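Side-chain contacts in CT009 (Chlamydia trachomatis, PDB 4GQM), which is of unknown function but carries a helix-turn-helix domain, a fold often used to bind DNA, and crystallised in a sub-domain-swapped conformation: residues L12-G15 with E16-S20; R19-R22 with E23-A26; R25-S28 with L29-E33; D76-L79 with K80-P83. All blocks are in the same frame, centred on the assembly; numbering follows the deposited sequence.

Interaction 1 of 4, residues L12-G15 with E16-S20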
loop_
_atom_site.group_PDB
_atom_site.type_symbol
_atom_site.label_atom_id
_atom_site.label_comp_id
_atom_site.label_asym_id
_atom_site.label_seq_id
_atom_site.Cartn_x
_atom_site.Cartn_y
_atom_site.Cartn_z
ATOM N N LEU A 12 -4.575 -14.585 -12.039
ATOM C CA LEU A 12 -3.649 -14.993 -13.110
ATOM C C LEU A 12 -4.093 -14.400 -14.455
ATOM O O LEU A 12 -3.284 -13.881 -15.221
ATOM C CB LEU A 12 -3.578 -16.526 -13.208
ATOM C CG LEU A 12 -2.784 -17.271 -12.142
ATOM C CD1 LEU A 12 -2.980 -18.777 -12.299
ATOM C CD2 LEU A 12 -1.338 -16.912 -12.267
ATOM N N HIS A 13 -5.390 -14.471 -14.741
ATOM C CA HIS A 13 -5.915 -13.956 -15.983
ATOM C C HIS A 13 -5.714 -12.439 -16.082
ATOM O O HIS A 13 -5.269 -11.914 -17.098
ATOM C CB HIS A 13 -7.396 -14.324 -16.086
ATOM C CG HIS A 13 -8.044 -13.798 -17.322
ATOM N ND1 HIS A 13 -8.747 -12.623 -17.344
ATOM C CD2 HIS A 13 -8.084 -14.280 -18.584
ATOM C CE1 HIS A 13 -9.210 -12.401 -18.563
ATOM N NE2 HIS A 13 -8.801 -13.384 -19.336
ATOM N N LEU A 14 -6.023 -11.747 -14.990
ATOM C CA LEU A 14 -5.872 -10.323 -14.937
ATOM C C LEU A 14 -4.406 -9.938 -15.172
ATOM O O LEU A 14 -4.091 -9.000 -15.916
ATOM C CB LEU A 14 -6.371 -9.847 -13.569
ATOM C CG LEU A 14 -6.300 -8.378 -13.284
ATOM C CD1 LEU A 14 -7.042 -7.594 -14.355
ATOM C CD2 LEU A 14 -6.898 -8.161 -11.932
ATOM N N GLY A 15 -3.505 -10.671 -14.525
ATOM C CA GLY A 15 -2.077 -10.382 -14.691
ATOM C C GLY A 15 -1.642 -10.528 -16.135
ATOM O O GLY A 15 -0.825 -9.757 -16.629
ATOM N N GLU A 16 -2.199 -11.528 -16.814
ATOM C CA GLU A 16 -1.898 -11.740 -18.215
ATOM C C GLU A 16 -2.485 -10.661 -19.114
ATOM O O GLU A 16 -1.893 -10.335 -20.124
ATOM C CB GLU A 16 -2.401 -13.123 -18.615
ATOM C CG GLU A 16 -1.488 -14.244 -18.123
ATOM C CD GLU A 16 -0.077 -14.142 -18.703
ATOM O OE1 GLU A 16 0.029 -13.876 -19.920
ATOM O OE2 GLU A 16 0.907 -14.329 -17.949
ATOM N N VAL A 17 -3.621 -10.092 -18.734
ATOM C CA VAL A 17 -4.173 -8.951 -19.491
ATOM C C VAL A 17 -3.159 -7.788 -19.437
ATOM O O VAL A 17 -2.820 -7.170 -20.443
ATOM C CB VAL A 17 -5.538 -8.493 -18.950
ATOM C CG1 VAL A 17 -5.956 -7.186 -19.607
ATOM C CG2 VAL A 17 -6.604 -9.552 -19.198
ATOM N N PHE A 18 -2.682 -7.468 -18.229
ATOM C CA PHE A 18 -1.685 -6.410 -18.067
ATOM C C PHE A 18 -0.424 -6.718 -18.865
ATOM O O PHE A 18 0.057 -5.882 -19.626
ATOM C CB PHE A 18 -1.347 -6.193 -16.585
ATOM C CG PHE A 18 -2.386 -5.445 -15.825
ATOM C CD1 PHE A 18 -2.485 -4.074 -15.948
ATOM C CD2 PHE A 18 -3.186 -6.057 -14.895
ATOM C CE1 PHE A 18 -3.403 -3.378 -15.206
ATOM C CE2 PHE A 18 -4.127 -5.318 -14.147
ATOM C CZ PHE A 18 -4.236 -4.005 -14.326
ATOM N N ARG A 19 0.108 -7.920 -18.702
ATOM C CA ARG A 19 1.353 -8.272 -19.371
ATOM C C ARG A 19 1.191 -8.193 -20.886
ATOM O O ARG A 19 2.058 -7.668 -21.591
ATOM C CB ARG A 19 1.807 -9.662 -18.960
ATOM C CG ARG A 19 3.128 -10.123 -19.568
ATOM C CD ARG A 19 3.281 -11.675 -19.302
ATOM N NE ARG A 19 3.902 -12.042 -18.041
ATOM C CZ ARG A 19 3.303 -12.437 -16.905
ATOM N NH1 ARG A 19 1.972 -12.518 -16.750
ATOM N NH2 ARG A 19 4.089 -12.761 -15.884
ATOM N N SER A 20 0.092 -8.706 -21.429
ATOM C CA SER A 20 -0.153 -8.680 -22.866
ATOM C C SER A 20 -0.158 -7.267 -23.400
ATOM O O SER A 20 0.421 -6.972 -24.456
ATOM C CB SER A 20 -1.494 -9.322 -23.184
ATOM O OG SER A 20 -1.442 -10.713 -22.954
#
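R19 N donates to G15 O at 2.9 Å, and matching bonds from E16 N to L12 O, V17 N to H13 O and F18 N to L14 O make 12-15 and 16-20 consecutive turns of one helix. Charge is added along one flank, where E16 and R19, three residues apart, form a salt bridge; its modelled length of 2.4 Å between E16 OE2 and R19 NH1 is doubtful. The first torsion of E16 (chi1 -77°) sets CG beside the backbone N, 3.4 Å from L12 O, and a bend at chi2 (-61°) then turns the carboxylate toward R19. R19 NH1 also bonds to E47 O, tying the helix to helix 40-48. E16 O takes S20 N and, in the S20 conformer described, S20 OG as well, the two donors arriving from opposite faces of its plane.

All this belongs to helix 2-24, the long first helix of a protein with a helix-turn-helix domain; one side of it, formed here by H13, L14, V17 and F18, meets the second subunit of the swapped dimer. L14 and F18 lie side by side and point the same way, with L14 CD1 3.7 Å from F18 CE2. The CA of G15, which carries no side chain, meets the F18 ring at its edge. Both L14 and F18 pack on L78 of the second subunit, and F18 stacks on Y67 of that chain. H13 crosses V17 at a slant, H13 CE1 touching V17 CG2 at 3.9 Å. The branched V17 presses on M73 of the second subunit, while H13 ND1 hydrogen-bonds H82 NE2 of that subunit.

Interaction 2 of 4, residues R19-R22 with E23-A26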
loop_
_atom_site.group_PDB
_atom_site.type_symbol
_atom_site.label_atom_id
_atom_site.label_comp_id
_atom_site.label_asym_id
_atom_site.label_seq_id
_atom_site.Cartn_x
_atom_site.Cartn_y
_atom_site.Cartn_z
ATOM N N ARG A 19 0.108 -7.920 -18.702
ATOM C CA ARG A 19 1.353 -8.272 -19.371
ATOM C C ARG A 19 1.191 -8.193 -20.886
ATOM O O ARG A 19 2.058 -7.668 -21.591
ATOM C CB ARG A 19 1.807 -9.662 -18.960
ATOM C CG ARG A 19 3.128 -10.123 -19.568
ATOM C CD ARG A 19 3.281 -11.675 -19.302
ATOM N NE ARG A 19 3.902 -12.042 -18.041
ATOM C CZ ARG A 19 3.303 -12.437 -16.905
ATOM N NH1 ARG A 19 1.972 -12.518 -16.750
ATOM N NH2 ARG A 19 4.089 -12.761 -15.884
ATOM N N SER A 20 0.092 -8.706 -21.429
ATOM C CA SER A 20 -0.153 -8.680 -22.866
ATOM C C SER A 20 -0.158 -7.267 -23.400
ATOM O O SER A 20 0.421 -6.972 -24.456
ATOM C CB SER A 20 -1.494 -9.322 -23.184
ATOM O OG SER A 20 -1.442 -10.713 -22.954
ATOM N N GLN A 21 -0.839 -6.373 -22.694
ATOM C CA GLN A 21 -0.929 -4.988 -23.133
ATOM C C GLN A 21 0.413 -4.272 -23.050
ATOM O O GLN A 21 0.784 -3.506 -23.940
ATOM C CB GLN A 21 -2.013 -4.240 -22.352
ATOM C CG GLN A 21 -3.425 -4.725 -22.660
ATOM C CD GLN A 21 -3.766 -4.532 -24.109
ATOM O OE1 GLN A 21 -3.753 -3.403 -24.585
ATOM N NE2 GLN A 21 -4.070 -5.622 -24.823
ATOM N N ARG A 22 1.160 -4.541 -21.989
ATOM C CA ARG A 22 2.509 -4.005 -21.874
ATOM C C ARG A 22 3.417 -4.481 -23.008
ATOM O O ARG A 22 4.162 -3.700 -23.614
ATOM C CB ARG A 22 3.108 -4.387 -20.503
ATOM C CG ARG A 22 4.518 -3.873 -20.323
ATOM C CD ARG A 22 5.142 -4.238 -19.013
ATOM N NE ARG A 22 5.139 -5.662 -18.706
ATOM C CZ ARG A 22 6.045 -6.530 -19.136
ATOM N NH1 ARG A 22 7.018 -6.162 -19.975
ATOM N NH2 ARG A 22 5.971 -7.789 -18.722
ATOM N N GLU A 23 3.377 -5.785 -23.272
ATOM C CA GLU A 23 4.213 -6.368 -24.305
ATOM C C GLU A 23 3.815 -5.877 -25.692
ATOM O O GLU A 23 4.680 -5.706 -26.562
ATOM C CB GLU A 23 4.169 -7.891 -24.221
ATOM C CG GLU A 23 4.940 -8.431 -23.023
ATOM C CD GLU A 23 4.899 -9.944 -22.923
ATOM O OE1 GLU A 23 4.105 -10.564 -23.658
ATOM O OE2 GLU A 23 5.591 -10.493 -22.055
ATOM N N GLU A 24 2.534 -5.585 -25.916
ATOM C CA GLU A 24 2.107 -5.019 -27.201
ATOM C C GLU A 24 2.817 -3.714 -27.477
ATOM O O GLU A 24 3.201 -3.420 -28.612
ATOM C CB GLU A 24 0.596 -4.835 -27.173
ATOM C CG GLU A 24 0.053 -4.069 -28.349
ATOM C CD GLU A 24 -1.476 -4.091 -28.443
ATOM O OE1 GLU A 24 -2.109 -5.076 -28.011
ATOM O OE2 GLU A 24 -2.023 -3.108 -28.968
ATOM N N ARG A 25 3.025 -2.938 -26.419
ATOM C CA ARG A 25 3.694 -1.643 -26.517
ATOM C C ARG A 25 5.223 -1.754 -26.445
ATOM O O ARG A 25 5.927 -0.757 -26.534
ATOM C CB ARG A 25 3.195 -0.736 -25.367
ATOM C CG ARG A 25 1.723 -0.357 -25.469
ATOM C CD ARG A 25 1.351 0.679 -24.361
ATOM N NE ARG A 25 2.092 1.956 -24.529
ATOM C CZ ARG A 25 1.993 2.996 -23.699
ATOM N NH1 ARG A 25 1.203 2.893 -22.632
ATOM N NH2 ARG A 25 2.686 4.126 -23.892
ATOM N N ALA A 26 5.710 -2.962 -26.271
ATOM C CA ALA A 26 7.133 -3.263 -26.171
ATOM C C ALA A 26 7.818 -2.482 -25.041
ATOM O O ALA A 26 8.941 -1.997 -25.179
ATOM C CB ALA A 26 7.839 -3.055 -27.517
HETATM O O HOH W 1 7.353 -9.625 -20.488
#
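R19 lies alongside E23, its aliphatic CG 3.5 Å from E23 OE2, and R19 O accepts from E23 N. The R19 guanidinium and E23 carboxylate planes are 72° apart and R19 NE stays 4.6 Å from E23 OE2, which leaves probably only a through-space attraction between the charges; R19 NH1 is engaged by E16 and by E47 O. S20 contributes its carbonyl, S20 O accepting from E24 N. In the conformer described, Q21 points the same way as E24, with Q21 NE2 3.8 Å from E24 OE1, close but beyond bonding distance, while Q21 O receives a weak bond from R25 N.

R22 stretches out from the helix and then bends at chi3 (54°), which brings one guanidinium face over E23 CG. A water accepts from R22 NH2 and donates to E23 OE2, bridging charges that do not meet directly. R25 N gives its other weak bond to R22 O as the helix ends in a Schellman motif, with A26 at positive phi (57°).

The long arginine suits its junction: R22 NE forms a salt bridge with E47 of helix 40-48, R22 NH1 bonds L27 O, and its chain packs on L29 and V32 of helix 29-36 and on Y67 of the second subunit.

Interaction 3 of 4, residues R25-S28 with L29-E33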
loop_
_atom_site.group_PDB
_atom_site.type_symbol
_atom_site.label_atom_id
_atom_site.label_comp_id
_atom_site.label_asym_id
_atom_site.label_seq_id
_atom_site.Cartn_x
_atom_site.Cartn_y
_atom_site.Cartn_z
ATOM N N ARG A 25 3.025 -2.938 -26.419
ATOM C CA ARG A 25 3.694 -1.643 -26.517
ATOM C C ARG A 25 5.223 -1.754 -26.445
ATOM O O ARG A 25 5.927 -0.757 -26.534
ATOM C CB ARG A 25 3.195 -0.736 -25.367
ATOM C CG ARG A 25 1.723 -0.357 -25.469
ATOM C CD ARG A 25 1.351 0.679 -24.361
ATOM N NE ARG A 25 2.092 1.956 -24.529
ATOM C CZ ARG A 25 1.993 2.996 -23.699
ATOM N NH1 ARG A 25 1.203 2.893 -22.632
ATOM N NH2 ARG A 25 2.686 4.126 -23.892
ATOM N N ALA A 26 5.710 -2.962 -26.271
ATOM C CA ALA A 26 7.133 -3.263 -26.171
ATOM C C ALA A 26 7.818 -2.482 -25.041
ATOM O O ALA A 26 8.941 -1.997 -25.179
ATOM C CB ALA A 26 7.839 -3.055 -27.517
ATOM N N LEU A 27 7.140 -2.389 -23.911
ATOM C CA LEU A 27 7.675 -1.742 -22.726
ATOM C C LEU A 27 8.114 -2.787 -21.728
ATOM O O LEU A 27 7.476 -3.833 -21.599
ATOM C CB LEU A 27 6.588 -0.885 -22.111
ATOM C CG LEU A 27 6.071 0.254 -22.975
ATOM C CD1 LEU A 27 4.905 0.963 -22.259
ATOM C CD2 LEU A 27 7.214 1.216 -23.339
ATOM N N SER A 28 9.166 -2.466 -20.972
ATOM C CA SER A 28 9.577 -3.296 -19.847
ATOM C C SER A 28 8.787 -2.902 -18.604
ATOM O O SER A 28 8.224 -1.823 -18.519
ATOM C CB SER A 28 11.073 -3.120 -19.570
ATOM O OG SER A 28 11.289 -1.829 -19.067
ATOM N N LEU A 29 8.826 -3.752 -17.600
ATOM C CA LEU A 29 8.288 -3.388 -16.288
ATOM C C LEU A 29 8.971 -2.142 -15.718
ATOM O O LEU A 29 8.325 -1.296 -15.127
ATOM C CB LEU A 29 8.425 -4.549 -15.302
ATOM C CG LEU A 29 7.472 -5.704 -15.592
ATOM C CD1 LEU A 29 7.869 -6.946 -14.816
ATOM C CD2 LEU A 29 6.065 -5.314 -15.317
ATOM N N LYS A 30 10.278 -2.018 -15.925
ATOM C CA LYS A 30 10.973 -0.817 -15.471
ATOM C C LYS A 30 10.500 0.444 -16.183
ATOM O O LYS A 30 10.421 1.515 -15.571
ATOM C CB LYS A 30 12.478 -0.967 -15.561
ATOM C CG LYS A 30 12.982 -1.847 -14.481
ATOM C CD LYS A 30 14.465 -1.940 -14.552
ATOM C CE LYS A 30 15.031 -2.727 -13.384
ATOM N NZ LYS A 30 16.478 -2.897 -13.581
ATOM N N ASP A 31 10.134 0.329 -17.465
ATOM C CA ASP A 31 9.552 1.477 -18.174
ATOM C C ASP A 31 8.248 1.888 -17.535
ATOM O O ASP A 31 7.954 3.076 -17.396
ATOM C CB ASP A 31 9.260 1.171 -19.649
ATOM C CG ASP A 31 10.494 0.919 -20.467
ATOM O OD1 ASP A 31 11.537 1.570 -20.222
ATOM O OD2 ASP A 31 10.393 0.092 -21.420
ATOM N N VAL A 32 7.431 0.905 -17.165
ATOM C CA VAL A 32 6.158 1.215 -16.555
ATOM C C VAL A 32 6.389 1.886 -15.202
ATOM O O VAL A 32 5.736 2.873 -14.854
ATOM C CB VAL A 32 5.287 -0.037 -16.413
ATOM C CG1 VAL A 32 4.014 0.299 -15.711
ATOM C CG2 VAL A 32 5.001 -0.648 -17.792
ATOM N N GLU A 33 7.306 1.340 -14.415
ATOM C CA GLU A 33 7.610 1.944 -13.112
ATOM C C GLU A 33 8.037 3.412 -13.277
ATOM O O GLU A 33 7.639 4.299 -12.502
ATOM C CB GLU A 33 8.734 1.148 -12.455
ATOM C CG GLU A 33 9.228 1.769 -11.141
ATOM C CD GLU A 33 10.344 0.969 -10.535
ATOM O OE1 GLU A 33 11.295 0.588 -11.260
ATOM O OE2 GLU A 33 10.309 0.744 -9.304
#
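S28 stands at the N-cap of helix 29-36, just after the turn that leaves helix 2-24, and S28 O accepts from V32 N at 3.1 Å to begin the helical bonding. Its side chain and that of D31 complete a capping box. S28 OG sits between the backbone N and the carbonyl carbon (chi1 69°), the crowded position, and this turns it back to accept from D31 N at 2.9 Å. In return D31 OD2 accepts from S28 N, also at 2.9 Å and nearly straight (169°), the donor approaching from above the carboxylate plane.

L27 crosses the D31 side chain at a slant, with L27 CD2 3.9 Å from D31 OD2, while its other methyl, CD1, lies 3.7 Å above the centre of the R25 guanidinium plane; L27 and R25 both pack on F70 of the second subunit. V32 brings CG2 to 3.5 Å from S28 O. L29 packs on L40 and L43 of helix 40-48, where its apolar side chain fits.

Two backbone N-H groups at the helix start, S28 N and D31 N, are thus satisfied by side chains, and the negative charge of D31 probably interacts favourably with the helix dipole.

Interaction 4 of 4, residues D76-L79 with K80-P83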
loop_
_atom_site.group_PDB
_atom_site.type_symbol
_atom_site.label_atom_id
_atom_site.label_comp_id
_atom_site.label_asym_id
_atom_site.label_seq_id
_atom_site.Cartn_x
_atom_site.Cartn_y
_atom_site.Cartn_z
ATOM N N ASP A 76 14.232 1.883 11.566
ATOM C CA ASP A 76 13.974 0.832 12.520
ATOM C C ASP A 76 13.981 1.397 13.940
ATOM O O ASP A 76 13.076 1.124 14.729
ATOM C CB ASP A 76 15.012 -0.265 12.360
ATOM C CG ASP A 76 14.776 -1.398 13.286
ATOM O OD1 ASP A 76 13.877 -2.224 13.012
ATOM O OD2 ASP A 76 15.476 -1.430 14.310
ATOM N N ARG A 77 14.988 2.203 14.249
ATOM C CA ARG A 77 15.086 2.823 15.559
ATOM C C ARG A 77 13.919 3.790 15.776
ATOM O O ARG A 77 13.307 3.829 16.841
ATOM C CB ARG A 77 16.405 3.590 15.691
ATOM C CG ARG A 77 16.666 4.022 17.114
ATOM C CD ARG A 77 17.437 5.316 17.230
ATOM N NE ARG A 77 16.475 6.397 17.063
ATOM C CZ ARG A 77 16.602 7.430 16.235
ATOM N NH1 ARG A 77 17.702 7.574 15.500
ATOM N NH2 ARG A 77 15.617 8.332 16.154
ATOM N N LEU A 78 13.619 4.577 14.752
ATOM C CA LEU A 78 12.574 5.577 14.861
ATOM C C LEU A 78 11.232 4.908 15.198
ATOM O O LEU A 78 10.489 5.377 16.088
ATOM C CB LEU A 78 12.521 6.405 13.567
ATOM C CG LEU A 78 11.453 7.481 13.484
ATOM C CD1 LEU A 78 11.637 8.494 14.584
ATOM C CD2 LEU A 78 11.496 8.152 12.129
ATOM N N LEU A 79 10.899 3.823 14.505
ATOM C CA LEU A 79 9.629 3.180 14.775
ATOM C C LEU A 79 9.657 2.493 16.137
ATOM O O LEU A 79 8.652 2.499 16.833
ATOM C CB LEU A 79 9.227 2.244 13.612
ATOM C CG LEU A 79 8.893 2.983 12.293
ATOM C CD1 LEU A 79 8.395 2.035 11.225
ATOM C CD2 LEU A 79 7.939 4.185 12.497
ATOM N N LYS A 80 10.803 1.950 16.556
ATOM C CA LYS A 80 10.914 1.382 17.900
ATOM C C LYS A 80 10.681 2.416 19.012
ATOM O O LYS A 80 10.238 2.064 20.108
ATOM C CB LYS A 80 12.237 0.646 18.091
ATOM C CG LYS A 80 12.247 -0.678 17.326
ATOM C CD LYS A 80 13.646 -1.264 17.263
ATOM C CE LYS A 80 13.665 -2.624 16.576
ATOM N NZ LYS A 80 15.075 -3.040 16.217
ATOM N N GLU A 81 10.968 3.681 18.740
ATOM C CA GLU A 81 10.682 4.756 19.687
ATOM C C GLU A 81 9.200 5.144 19.715
ATOM O O GLU A 81 8.798 6.025 20.494
ATOM C CB GLU A 81 11.523 5.983 19.339
ATOM C CG GLU A 81 13.002 5.769 19.571
ATOM C CD GLU A 81 13.870 6.866 18.989
ATOM O OE1 GLU A 81 13.343 7.806 18.353
ATOM O OE2 GLU A 81 15.102 6.781 19.163
ATOM N N HIS A 82 8.412 4.519 18.837
ATOM C CA HIS A 82 6.974 4.729 18.770
ATOM C C HIS A 82 6.330 3.357 18.913
ATOM O O HIS A 82 5.801 2.806 17.947
ATOM C CB HIS A 82 6.595 5.449 17.466
ATOM C CG HIS A 82 7.174 6.829 17.392
ATOM N ND1 HIS A 82 8.481 7.075 17.031
ATOM C CD2 HIS A 82 6.648 8.021 17.744
ATOM C CE1 HIS A 82 8.721 8.369 17.119
ATOM N NE2 HIS A 82 7.632 8.959 17.563
ATOM N N PRO A 83 6.375 2.777 20.133
ATOM C CA PRO A 83 5.938 1.378 20.269
ATOM C C PRO A 83 4.469 1.140 19.997
ATOM O O PRO A 83 4.109 0.021 19.585
ATOM C CB PRO A 83 6.265 1.046 21.727
ATOM C CG PRO A 83 6.347 2.393 22.410
ATOM C CD PRO A 83 6.981 3.282 21.379
#
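R77 and E81 form one of two i to i+4 salt bridges. R77 grips the carboxylate side-on, with the guanidinium and carboxylate planes 30° apart. The bond from R77 NH2 to E81 OE1 (3.2 Å) lies in the guanidinium plane, whereas R77 NE meets E81 OE2 from above the carboxylate, at a distance of 2.5 Å that is short enough to be doubtful. In the other, the extended K80 chain carries NZ to the syn lone pair of D76 OD2. The modelled 2.5 Å from K80 NZ to D76 OD2 is also doubtful, and D76 has a second conformer.

Among the remaining hydrogen bonds, H82 ND1 donates to L78 O at 2.8 Å, almost straight (170°) and in the ring plane. L78 O also receives a weak bond from E81 N. K80 N to D76 O and E81 N to R77 O continue the helix, while H82 N bonds L79 O.

Apolar contact is slight: L78 CD1 touches H82 CE1 at 3.9 Å, and L78 packs on L14 of the second subunit.

The bond from ND1 to L78 O helps to fix the orientation of the H82 ring; if H82 is neutral, NE2 would be left to accept from H13 ND1 of the second subunit.

In the fold
Interactions 1, 2 and 3 follow one another along the chain, from helix 2-24 through its C-terminal turn to the start of helix 29-36. Interactions 1 and 2 share R19 and S20, with centres 10 Å apart. Interactions 2 and 3 share R25 and A26, with centres 8 Å apart, and are joined by R22, which reaches L27, L29 and V32. Interaction 4 comes much later, where helix 75-80 gives way to helix 83-104, about 39 Å from interaction 1 centre to centre and across the chain's centre. The swapped dimer closes that gap: H82 and L78 of one subunit meet H13 and L14 of the other, so contacts distant within a chain become neighbours between chains.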